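PDB 3GWK: ESAT-6-like protein SAG1039 from Streptococcus agalactiae serogroup V, which is of unknown function but, as a homodimeric ESAT-6-like member of the WXG100 family, is probably a substrate of a specialised secretion system. Local coordinates for residues Leu71-Ile74 against Asn75-Leu79; Gln26-Glu29 against Val30-Leu34; Ser48-Asp51 against Ser52-Ala55; Ile85-Thr88 against Asp89-Ala93. One frame throughout, in Å; residues are numbered along the deposited sequence.

Interaction 1: Leu71-Ile74 against Asn75-Leu79; sequences LEDI and NQQLL. With SO4 (sulfate ion), chain C.
Q77 folds back over D73 along this turn of helix 51-95, one of the two long helices of the WXG100 hairpin that pairs with a second copy as a four-helix bundle. From Q77 CB, which lies 3.7 Å from D73 O, the chain runs to Q77 CG, closer to that same oxygen. A bend at chi2 (-42°) folds the amide back towards D73; CD still lies near D73 O, and OE1 is on the side of a sulfate ion, probably from the crystallisation liquor. NE2 has three acceptors: D73 O, the carboxylate oxygen D73 OD1 through a weak, bent bond, and sulfate O4, at 2.9 Å from NE2 and nearly straight (166°). On another flank, E72 OE1 bonds to T21 of helix 10-44, while OE2 is gripped twice from its own helix. I74 CG2 lies alongside L78 CD1 at 3.9 Å, and F53 of the second subunit packs on I74, D73 and Q77. The two grips on E72 OE2 differ: Q76 NE2, 3.0 Å from that oxygen, arrives nearly along the C-O axis, whereas N75 ND2, also 3.0 Å from it, comes from above the carboxylate plane, 48° out of it.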
loop_
_atom_site.group_PDB
_atom_site.type_symbol
_atom_site.label_atom_id
_atom_site.label_comp_id
_atom_site.label_asym_id
_atom_site.label_seq_id
_atom_site.Cartn_x
_atom_site.Cartn_y
_atom_site.Cartn_z
ATOM N N LEU A 71 3.322 8.740 -3.897
ATOM C CA LEU A 71 1.986 8.987 -4.365
ATOM C C LEU A 71 1.546 10.385 -3.917
ATOM O O LEU A 71 0.923 11.137 -4.659
ATOM C CB LEU A 71 1.051 7.942 -3.842
ATOM C CG LEU A 71 1.279 6.521 -4.377
ATOM C CD1 LEU A 71 0.328 5.564 -3.751
ATOM C CD2 LEU A 71 1.634 6.238 -5.780
ATOM N N GLU A 72 1.828 10.771 -2.690
ATOM C CA GLU A 72 1.490 12.093 -2.234
ATOM C C GLU A 72 2.281 13.196 -2.996
ATOM O O GLU A 72 1.728 14.242 -3.327
ATOM C CB GLU A 72 1.695 12.196 -0.761
ATOM C CG GLU A 72 1.303 13.582 -0.236
ATOM C CD GLU A 72 -0.187 13.964 -0.557
ATOM O OE1 GLU A 72 -1.039 13.044 -0.567
ATOM O OE2 GLU A 72 -0.495 15.200 -0.675
ATOM N N ASP A 73 3.564 12.925 -3.300
ATOM C CA ASP A 73 4.352 13.890 -4.069
ATOM C C ASP A 73 3.735 14.075 -5.416
ATOM O O ASP A 73 3.643 15.223 -5.936
ATOM C CB ASP A 73 5.795 13.315 -4.133
ATOM C CG ASP A 73 6.827 14.288 -4.648
ATOM O OD1 ASP A 73 6.556 15.492 -4.610
ATOM O OD2 ASP A 73 7.937 13.880 -5.043
ATOM N N ILE A 74 3.273 12.985 -6.077
ATOM C CA ILE A 74 2.657 13.065 -7.362
ATOM C C ILE A 74 1.359 13.883 -7.279
ATOM O O ILE A 74 1.112 14.770 -8.099
ATOM C CB ILE A 74 2.442 11.699 -8.024
ATOM C CG1 ILE A 74 3.780 11.033 -8.419
ATOM C CG2 ILE A 74 1.571 11.822 -9.212
ATOM C CD1 ILE A 74 3.633 9.572 -8.830
ATOM N N ASN A 75 0.525 13.652 -6.252
ATOM C CA ASN A 75 -0.675 14.489 -6.026
ATOM C C ASN A 75 -0.277 15.963 -6.007
ATOM O O ASN A 75 -0.856 16.782 -6.720
ATOM C CB ASN A 75 -1.267 14.086 -4.703
ATOM C CG ASN A 75 -2.348 15.027 -4.259
ATOM O OD1 ASN A 75 -3.302 15.289 -5.007
ATOM N ND2 ASN A 75 -2.225 15.565 -3.071
ATOM N N GLN A 76 0.729 16.314 -5.236
ATOM C CA GLN A 76 1.103 17.732 -5.113
ATOM C C GLN A 76 1.571 18.257 -6.449
ATOM O O GLN A 76 1.204 19.412 -6.772
ATOM C CB GLN A 76 2.236 17.853 -4.134
ATOM C CG GLN A 76 1.796 17.580 -2.690
ATOM C CD GLN A 76 0.732 18.550 -2.195
ATOM O OE1 GLN A 76 0.817 19.745 -2.482
ATOM N NE2 GLN A 76 -0.300 18.032 -1.508
ATOM N N GLN A 77 2.336 17.522 -7.204
ATOM C CA GLN A 77 2.821 18.029 -8.504
ATOM C C GLN A 77 1.668 18.279 -9.423
ATOM O O GLN A 77 1.629 19.314 -10.094
ATOM C CB GLN A 77 3.776 17.050 -9.195
ATOM C CG GLN A 77 5.021 16.630 -8.452
ATOM C CD GLN A 77 5.634 17.751 -7.789
ATOM O OE1 GLN A 77 6.015 18.792 -8.447
ATOM N NE2 GLN A 77 5.696 17.668 -6.456
ATOM N N LEU A 78 0.733 17.320 -9.506
ATOM C CA LEU A 78 -0.369 17.441 -10.446
ATOM C C LEU A 78 -1.259 18.623 -10.067
ATOM O O LEU A 78 -1.702 19.389 -10.924
ATOM C CB LEU A 78 -1.217 16.174 -10.501
ATOM C CG LEU A 78 -0.453 14.945 -11.026
ATOM C CD1 LEU A 78 -1.333 13.767 -10.931
ATOM C CD2 LEU A 78 0.056 15.190 -12.444
ATOM N N LEU A 79 -1.519 18.841 -8.762
ATOM C CA LEU A 79 -2.308 19.997 -8.308
ATOM C C LEU A 79 -1.609 21.291 -8.672
ATOM O O LEU A 79 -2.249 22.259 -9.124
ATOM C CB LEU A 79 -2.541 19.954 -6.792
ATOM C CG LEU A 79 -3.398 18.822 -6.284
ATOM C CD1 LEU A 79 -3.503 18.901 -4.778
ATOM C CD2 LEU A 79 -4.816 18.863 -6.903
HETATM S S SO4 C . 6.577 20.470 -3.845
HETATM O O1 SO4 C . 5.450 19.712 -3.219
HETATM O O2 SO4 C . 6.050 21.714 -4.407
HETATM O O3 SO4 C . 7.664 20.731 -2.874
HETATM O O4 SO4 C . 7.144 19.700 -4.907
#

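Interaction 2: Gln26-Glu29 against Val30-Leu34; sequences QVTE and VLNLL
E29 meets the following turn with both ends of its side chain, and E29, V30 and N32 have the most surface buried here. The CG of E29 stands anti to the backbone N (chi1 -168°) and a bend at chi2 turns the chain forward along the helix, which brings OE1 to 3.9 Å from N32 CB and to the same distance from L33 CB. The side chains of E29 and N32 cross at about a right angle (planes 82° apart), and the touch is OE1 against N32 CB, not carboxylate against amide. E29 and N32 were each modelled in two conformers, and these side-chain details describe one of them.

V30 is buried. Its CG2 branch, beside the backbone N, rests 3.4 Å from the carbonyl oxygen Q26 O, the same oxygen that accepts the hydrogen bond from V30 N at 3.0 Å. This is regular alpha-helix in the middle of helix 10-44, in the helical hairpin of the WXG100 fold: V27 and T28 lean on helix 51-95, V30 packs on G23 of the second subunit, and L31 touches both helix 51-95 and F67 of the second subunit.

N32 runs alongside T28, and in the conformer given its amide nitrogen ND2 lies next to the methyl T28 CG2, a detail that remains doubtful. The oxygen T28 O also lies near the amide, but its hydrogen bond is to the backbone nitrogen N32 N, at 2.9 Å with an angle of 157°. The T28 hydroxyl is engaged one turn back, with OG1 bonded to the carbonyl oxygen of S24.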
loop_
_atom_site.group_PDB
_atom_site.type_symbol
_atom_site.label_atom_id
_atom_site.label_comp_id
_atom_site.label_asym_id
_atom_site.label_seq_id
_atom_site.Cartn_x
_atom_site.Cartn_y
_atom_site.Cartn_z
ATOM N N GLN A 26 -4.393 5.369 1.873
ATOM C CA GLN A 26 -4.807 3.961 2.075
ATOM C C GLN A 26 -3.597 3.072 2.370
ATOM O O GLN A 26 -3.623 2.231 3.255
ATOM C CB GLN A 26 -5.546 3.487 0.882
ATOM C CG GLN A 26 -6.984 3.952 0.752
ATOM C CD GLN A 26 -7.522 3.495 -0.647
ATOM O OE1 GLN A 26 -7.089 4.014 -1.690
ATOM N NE2 GLN A 26 -8.444 2.548 -0.643
ATOM N N VAL A 27 -2.501 3.277 1.637
ATOM C CA VAL A 27 -1.274 2.502 1.846
ATOM C C VAL A 27 -0.723 2.772 3.268
ATOM O O VAL A 27 -0.340 1.833 3.985
ATOM C CB VAL A 27 -0.224 2.862 0.737
ATOM C CG1 VAL A 27 1.161 2.266 1.040
ATOM C CG2 VAL A 27 -0.700 2.357 -0.628
ATOM N N THR A 28 -0.665 4.028 3.660
ATOM C CA THR A 28 -0.182 4.377 4.989
ATOM C C THR A 28 -1.003 3.710 6.046
ATOM O O THR A 28 -0.459 3.195 7.045
ATOM C CB THR A 28 -0.166 5.925 5.157
ATOM O OG1 THR A 28 0.802 6.433 4.240
ATOM C CG2 THR A 28 0.172 6.332 6.600
ATOM N N GLU A 29 -2.317 3.712 5.896
ATOM C CA GLU A 29 -3.189 3.089 6.928
ATOM C C GLU A 29 -2.943 1.591 7.000
ATOM O O GLU A 29 -2.899 1.054 8.094
ATOM C CB GLU A 29 -4.710 3.320 6.769
ATOM C CG GLU A 29 -5.489 2.862 8.116
ATOM C CD GLU A 29 -4.665 3.153 9.479
ATOM O OE1 GLU A 29 -4.033 2.263 10.160
ATOM O OE2 GLU A 29 -4.567 4.330 9.854
ATOM N N VAL A 30 -2.842 0.928 5.859
ATOM C CA VAL A 30 -2.577 -0.510 5.873
ATOM C C VAL A 30 -1.254 -0.759 6.611
ATOM O O VAL A 30 -1.159 -1.635 7.495
ATOM C CB VAL A 30 -2.536 -1.115 4.475
ATOM C CG1 VAL A 30 -2.000 -2.595 4.566
ATOM C CG2 VAL A 30 -3.883 -1.095 3.836
ATOM N N LEU A 31 -0.234 -0.007 6.248
ATOM C CA LEU A 31 1.078 -0.255 6.865
ATOM C C LEU A 31 1.027 -0.007 8.377
ATOM O O LEU A 31 1.554 -0.790 9.163
ATOM C CB LEU A 31 2.123 0.620 6.200
ATOM C CG LEU A 31 3.562 0.366 6.725
ATOM C CD1 LEU A 31 4.045 -1.049 6.409
ATOM C CD2 LEU A 31 4.475 1.420 6.112
ATOM N N ASN A 32 0.348 1.041 8.812
ATOM C CA ASN A 32 0.310 1.327 10.205
ATOM C C ASN A 32 -0.435 0.193 10.993
ATOM O O ASN A 32 0.024 -0.270 12.042
ATOM C CB ASN A 32 -0.209 2.739 10.434
ATOM C CG ASN A 32 0.683 3.906 9.714
ATOM O OD1 ASN A 32 1.869 3.797 9.213
ATOM N ND2 ASN A 32 0.025 5.040 9.659
ATOM N N LEU A 33 -1.575 -0.248 10.430
ATOM C CA LEU A 33 -2.346 -1.281 11.054
ATOM C C LEU A 33 -1.561 -2.585 11.216
ATOM O O LEU A 33 -1.576 -3.236 12.281
ATOM C CB LEU A 33 -3.620 -1.578 10.237
ATOM C CG LEU A 33 -4.485 -2.641 10.822
ATOM C CD1 LEU A 33 -5.191 -2.053 12.070
ATOM C CD2 LEU A 33 -5.458 -3.138 9.790
ATOM N N LEU A 34 -0.925 -2.993 10.136
ATOM C CA LEU A 34 -0.213 -4.274 10.131
ATOM C C LEU A 34 1.147 -4.214 10.856
ATOM O O LEU A 34 1.610 -5.246 11.331
ATOM C CB LEU A 34 -0.063 -4.783 8.712
ATOM C CG LEU A 34 -1.450 -5.086 8.040
ATOM C CD1 LEU A 34 -1.266 -5.618 6.674
ATOM C CD2 LEU A 34 -2.250 -6.099 8.915
#

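Interaction 3: Ser48-Asp51 against Ser52-Ala55; sequences STFD and SFEA
F50 O accepts from E54 N at 2.9 Å, nearly along the C=O axis, and D51 O accepts from A55 N at 3.0 Å; these two bonds start the helical pattern. F50 occupies the N-cap position, and S48 to D51 form a type I beta turn closed by D51 N to S48 O. Water joins the turn to the helix. One molecule donates to both D51 O and E54 OE1, the latter at 2.7 Å, bridging the backbone to the glutamate. Another donates to S48 O and accepts a weak bond from S52 N. The carboxylates of D51 and E54 come within 4.3 Å of each other, OD1 of D51 to OE1 of E54, a close like-charge pair; E54 was modelled in two conformers, so the bridge describes one of them.

On another side of the turn the two phenylalanines form a T-shaped (edge-to-face) pair. F53 presents its edge to a face of F50, with CD2 of F53 3.7 Å above the F50 plane, over the ring centre. The ring planes stand at 79° and the centroids are 5.0 Å apart.

F50 also meets the ring of W45, the tryptophan of the WXG motif between the two long helices, the two ring planes at about 55°, and packs on I41 of helix 10-44. The pair thus sits where the loop after helix 10-44 enters helix 51-95, facing the second subunit, whose L78 touches F50 and whose L70 touches F53.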
loop_
_atom_site.group_PDB
_atom_site.type_symbol
_atom_site.label_atom_id
_atom_site.label_comp_id
_atom_site.label_asym_id
_atom_site.label_seq_id
_atom_site.Cartn_x
_atom_site.Cartn_y
_atom_site.Cartn_z
ATOM N N SER A 48 10.618 -18.649 17.394
ATOM C CA SER A 48 11.082 -18.196 16.019
ATOM C C SER A 48 10.214 -18.537 14.820
ATOM O O SER A 48 10.617 -18.341 13.654
ATOM C CB SER A 48 12.427 -18.808 15.663
ATOM O OG SER A 48 12.357 -20.241 15.636
ATOM N N THR A 49 9.026 -19.007 15.093
ATOM C CA THR A 49 8.174 -19.442 14.001
ATOM C C THR A 49 7.978 -18.402 12.871
ATOM O O THR A 49 8.021 -18.760 11.716
ATOM C CB THR A 49 6.825 -19.946 14.533
ATOM O OG1 THR A 49 7.044 -20.877 15.589
ATOM C CG2 THR A 49 6.027 -20.634 13.398
ATOM N N PHE A 50 7.749 -17.144 13.215
ATOM C CA PHE A 50 7.509 -16.123 12.182
ATOM C C PHE A 50 8.723 -15.222 11.965
ATOM O O PHE A 50 8.596 -14.116 11.483
ATOM C CB PHE A 50 6.295 -15.309 12.535
ATOM C CG PHE A 50 4.994 -15.866 11.977
ATOM C CD1 PHE A 50 4.850 -17.172 11.579
ATOM C CD2 PHE A 50 3.899 -15.046 11.877
ATOM C CE1 PHE A 50 3.589 -17.644 11.092
ATOM C CE2 PHE A 50 2.696 -15.517 11.375
ATOM C CZ PHE A 50 2.550 -16.787 10.983
ATOM N N ASP A 51 9.929 -15.698 12.281
ATOM C CA ASP A 51 11.107 -14.847 12.151
ATOM C C ASP A 51 11.392 -14.432 10.726
ATOM O O ASP A 51 11.847 -13.291 10.482
ATOM C CB ASP A 51 12.399 -15.510 12.722
ATOM C CG ASP A 51 12.450 -15.524 14.235
ATOM O OD1 ASP A 51 11.490 -15.109 14.897
ATOM O OD2 ASP A 51 13.499 -15.971 14.758
ATOM N N SER A 52 11.116 -15.292 9.760
ATOM C CA SER A 52 11.363 -14.928 8.375
ATOM C C SER A 52 10.343 -13.887 7.888
ATOM O O SER A 52 10.692 -12.909 7.252
ATOM C CB SER A 52 11.340 -16.137 7.484
ATOM O OG SER A 52 11.566 -15.752 6.140
ATOM N N PHE A 53 9.065 -14.083 8.182
ATOM C CA PHE A 53 8.072 -13.034 7.885
ATOM C C PHE A 53 8.411 -11.704 8.594
ATOM O O PHE A 53 8.179 -10.640 7.994
ATOM C CB PHE A 53 6.695 -13.500 8.376
ATOM C CG PHE A 53 6.035 -14.598 7.528
ATOM C CD1 PHE A 53 6.357 -14.788 6.199
ATOM C CD2 PHE A 53 5.097 -15.422 8.099
ATOM C CE1 PHE A 53 5.696 -15.769 5.422
ATOM C CE2 PHE A 53 4.442 -16.387 7.323
ATOM C CZ PHE A 53 4.756 -16.565 6.024
ATOM N N GLU A 54 8.896 -11.768 9.825
ATOM C CA GLU A 54 9.303 -10.536 10.506
ATOM C C GLU A 54 10.384 -9.807 9.716
ATOM O O GLU A 54 10.306 -8.590 9.509
ATOM C CB GLU A 54 9.749 -10.836 11.946
ATOM C CG GLU A 54 10.434 -9.672 12.690
ATOM C CD GLU A 54 10.789 -9.980 14.154
ATOM O OE1 GLU A 54 11.619 -10.884 14.428
ATOM O OE2 GLU A 54 10.204 -9.302 15.023
ATOM N N ALA A 55 11.424 -10.517 9.312
ATOM C CA ALA A 55 12.515 -9.907 8.580
ATOM C C ALA A 55 12.028 -9.350 7.247
ATOM O O ALA A 55 12.410 -8.252 6.868
ATOM C CB ALA A 55 13.634 -10.933 8.394
HETATM O O HOH W 1 11.271 -18.524 10.689
HETATM O O HOH W 2 13.270 -11.810 12.474
#

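Interaction 4: Ile85-Thr88 against Asp89-Ala93; sequences IEQT and DADIA
I85 O and T88 O take the backbone N-H groups of D89 and I92, four residues on, in the i to i+4 pattern of a regular alpha-helix, and E86 and Q87 do the same for A90 and D91. The shortest of the four is D91 N to Q87 O, 2.8 Å. All the backbone torsions are alpha-helical, so the turn is continuous across the junction between 85-88 and 89-93.

A side-chain bond spans the same i to i+4 interval. Q87 NE2 donates to D91 OD1 at 2.8 Å, with an N-H...O angle of 155°. The carboxylate oxygen lies almost in the amide plane of Q87, but NE2 reaches it from above the carboxylate plane, 47° out of it. CG of Q87 is anti to the backbone N (chi1 -172°), and a bend at chi2 swings the amide forward along the helix, its plane turned obliquely to that of the carboxylate.

The T88 methyl CG2 runs alongside the end of I92, 3.9 Å from I92 CD1. The T88 hydroxyl is held one turn back by the carbonyl oxygen of I84. The carboxylate of E86 makes a salt bridge through OE2 with R14 of helix 10-44, and buried I85 packs against P10 and L13 of that helix and M3 of helix 2-5.

An i to i+4 glutamine-aspartate bond is a familiar way of linking successive turns on a helix surface; here it lies towards the C-terminal end of helix 51-95, the second long helix of the WXG100 hairpin.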
loop_
_atom_site.group_PDB
_atom_site.type_symbol
_atom_site.label_atom_id
_atom_site.label_comp_id
_atom_site.label_asym_id
_atom_site.label_seq_id
_atom_site.Cartn_x
_atom_site.Cartn_y
_atom_site.Cartn_z
ATOM N N ILE A 85 -1.451 25.896 -15.079
ATOM C CA ILE A 85 -2.106 25.879 -16.379
ATOM C C ILE A 85 -3.400 26.715 -16.333
ATOM O O ILE A 85 -3.664 27.508 -17.263
ATOM C CB ILE A 85 -2.388 24.459 -16.875
ATOM C CG1 ILE A 85 -1.061 23.752 -17.090
ATOM C CG2 ILE A 85 -3.237 24.451 -18.115
ATOM C CD1 ILE A 85 -1.183 22.263 -17.451
ATOM N N GLU A 86 -4.222 26.544 -15.313
ATOM C CA GLU A 86 -5.465 27.308 -15.228
ATOM C C GLU A 86 -5.182 28.818 -15.219
ATOM O O GLU A 86 -5.876 29.589 -15.921
ATOM C CB GLU A 86 -6.174 26.911 -13.971
ATOM C CG GLU A 86 -7.488 27.592 -13.771
ATOM C CD GLU A 86 -8.218 26.848 -12.647
ATOM O OE1 GLU A 86 -7.710 26.965 -11.557
ATOM O OE2 GLU A 86 -9.084 25.963 -12.941
ATOM N N GLN A 87 -4.140 29.258 -14.546
ATOM C CA GLN A 87 -3.790 30.681 -14.527
ATOM C C GLN A 87 -3.299 31.171 -15.883
ATOM O O GLN A 87 -3.505 32.312 -16.251
ATOM C CB GLN A 87 -2.735 30.947 -13.472
ATOM C CG GLN A 87 -2.456 32.384 -13.250
ATOM C CD GLN A 87 -3.683 33.149 -12.750
ATOM O OE1 GLN A 87 -4.277 32.794 -11.731
ATOM N NE2 GLN A 87 -4.100 34.186 -13.504
ATOM N N THR A 88 -2.662 30.268 -16.621
ATOM C CA THR A 88 -2.211 30.566 -17.978
ATOM C C THR A 88 -3.419 30.865 -18.868
ATOM O O THR A 88 -3.430 31.821 -19.641
ATOM C CB THR A 88 -1.399 29.425 -18.567
ATOM O OG1 THR A 88 -0.294 29.137 -17.702
ATOM C CG2 THR A 88 -0.850 29.814 -19.937
ATOM N N ASP A 89 -4.436 30.022 -18.778
ATOM C CA ASP A 89 -5.673 30.262 -19.539
ATOM C C ASP A 89 -6.246 31.616 -19.196
ATOM O O ASP A 89 -6.647 32.372 -20.100
ATOM C CB ASP A 89 -6.732 29.192 -19.181
ATOM C CG ASP A 89 -6.373 27.824 -19.649
ATOM O OD1 ASP A 89 -5.623 27.654 -20.559
ATOM O OD2 ASP A 89 -7.008 26.859 -19.109
ATOM N N ALA A 90 -6.313 31.950 -17.914
ATOM C CA ALA A 90 -6.866 33.214 -17.476
ATOM C C ALA A 90 -6.007 34.380 -18.000
ATOM O O ALA A 90 -6.541 35.447 -18.413
ATOM C CB ALA A 90 -6.962 33.245 -15.976
ATOM N N ASP A 91 -4.694 34.257 -17.888
ATOM C CA ASP A 91 -3.808 35.333 -18.338
ATOM C C ASP A 91 -3.894 35.535 -19.834
ATOM O O ASP A 91 -3.847 36.686 -20.308
ATOM C CB ASP A 91 -2.363 35.031 -17.936
ATOM C CG ASP A 91 -2.110 35.176 -16.451
ATOM O OD1 ASP A 91 -3.021 35.633 -15.698
ATOM O OD2 ASP A 91 -0.993 34.876 -16.018
ATOM N N ILE A 92 -3.994 34.470 -20.613
ATOM C CA ILE A 92 -4.174 34.644 -22.077
ATOM C C ILE A 92 -5.506 35.353 -22.326
ATOM O O ILE A 92 -5.609 36.263 -23.146
ATOM C CB ILE A 92 -4.021 33.316 -22.778
ATOM C CG1 ILE A 92 -2.544 32.822 -22.633
ATOM C CG2 ILE A 92 -4.442 33.384 -24.245
ATOM C CD1 ILE A 92 -2.283 31.438 -23.233
ATOM N N ALA A 93 -6.550 34.910 -21.615
ATOM C CA ALA A 93 -7.870 35.541 -21.833
ATOM C C ALA A 93 -7.868 37.039 -21.518
ATOM O O ALA A 93 -8.587 37.861 -22.128
ATOM C CB ALA A 93 -8.936 34.827 -20.979
#

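Along the chain the order is interaction 2, then 3, 1 and 4, all in series: none nests in or crosses another, and each closes no more than a local turn. Interaction 2 lies on helix 10-44. Interaction 3 is at the start of helix 51-95, where the chain has turned back, about 20 Å from interaction 2 between centres. Interactions 1 and 4 follow on the same helix, with centres about 36 Å and 57 Å from that of interaction 3. Interactions 1, 2 and 3 touch the second subunit; interaction 4 touches no other chain of the assembly, and packs on helices 2-5 and 10-44. Together they sample both arms of the hairpin and the bend between them.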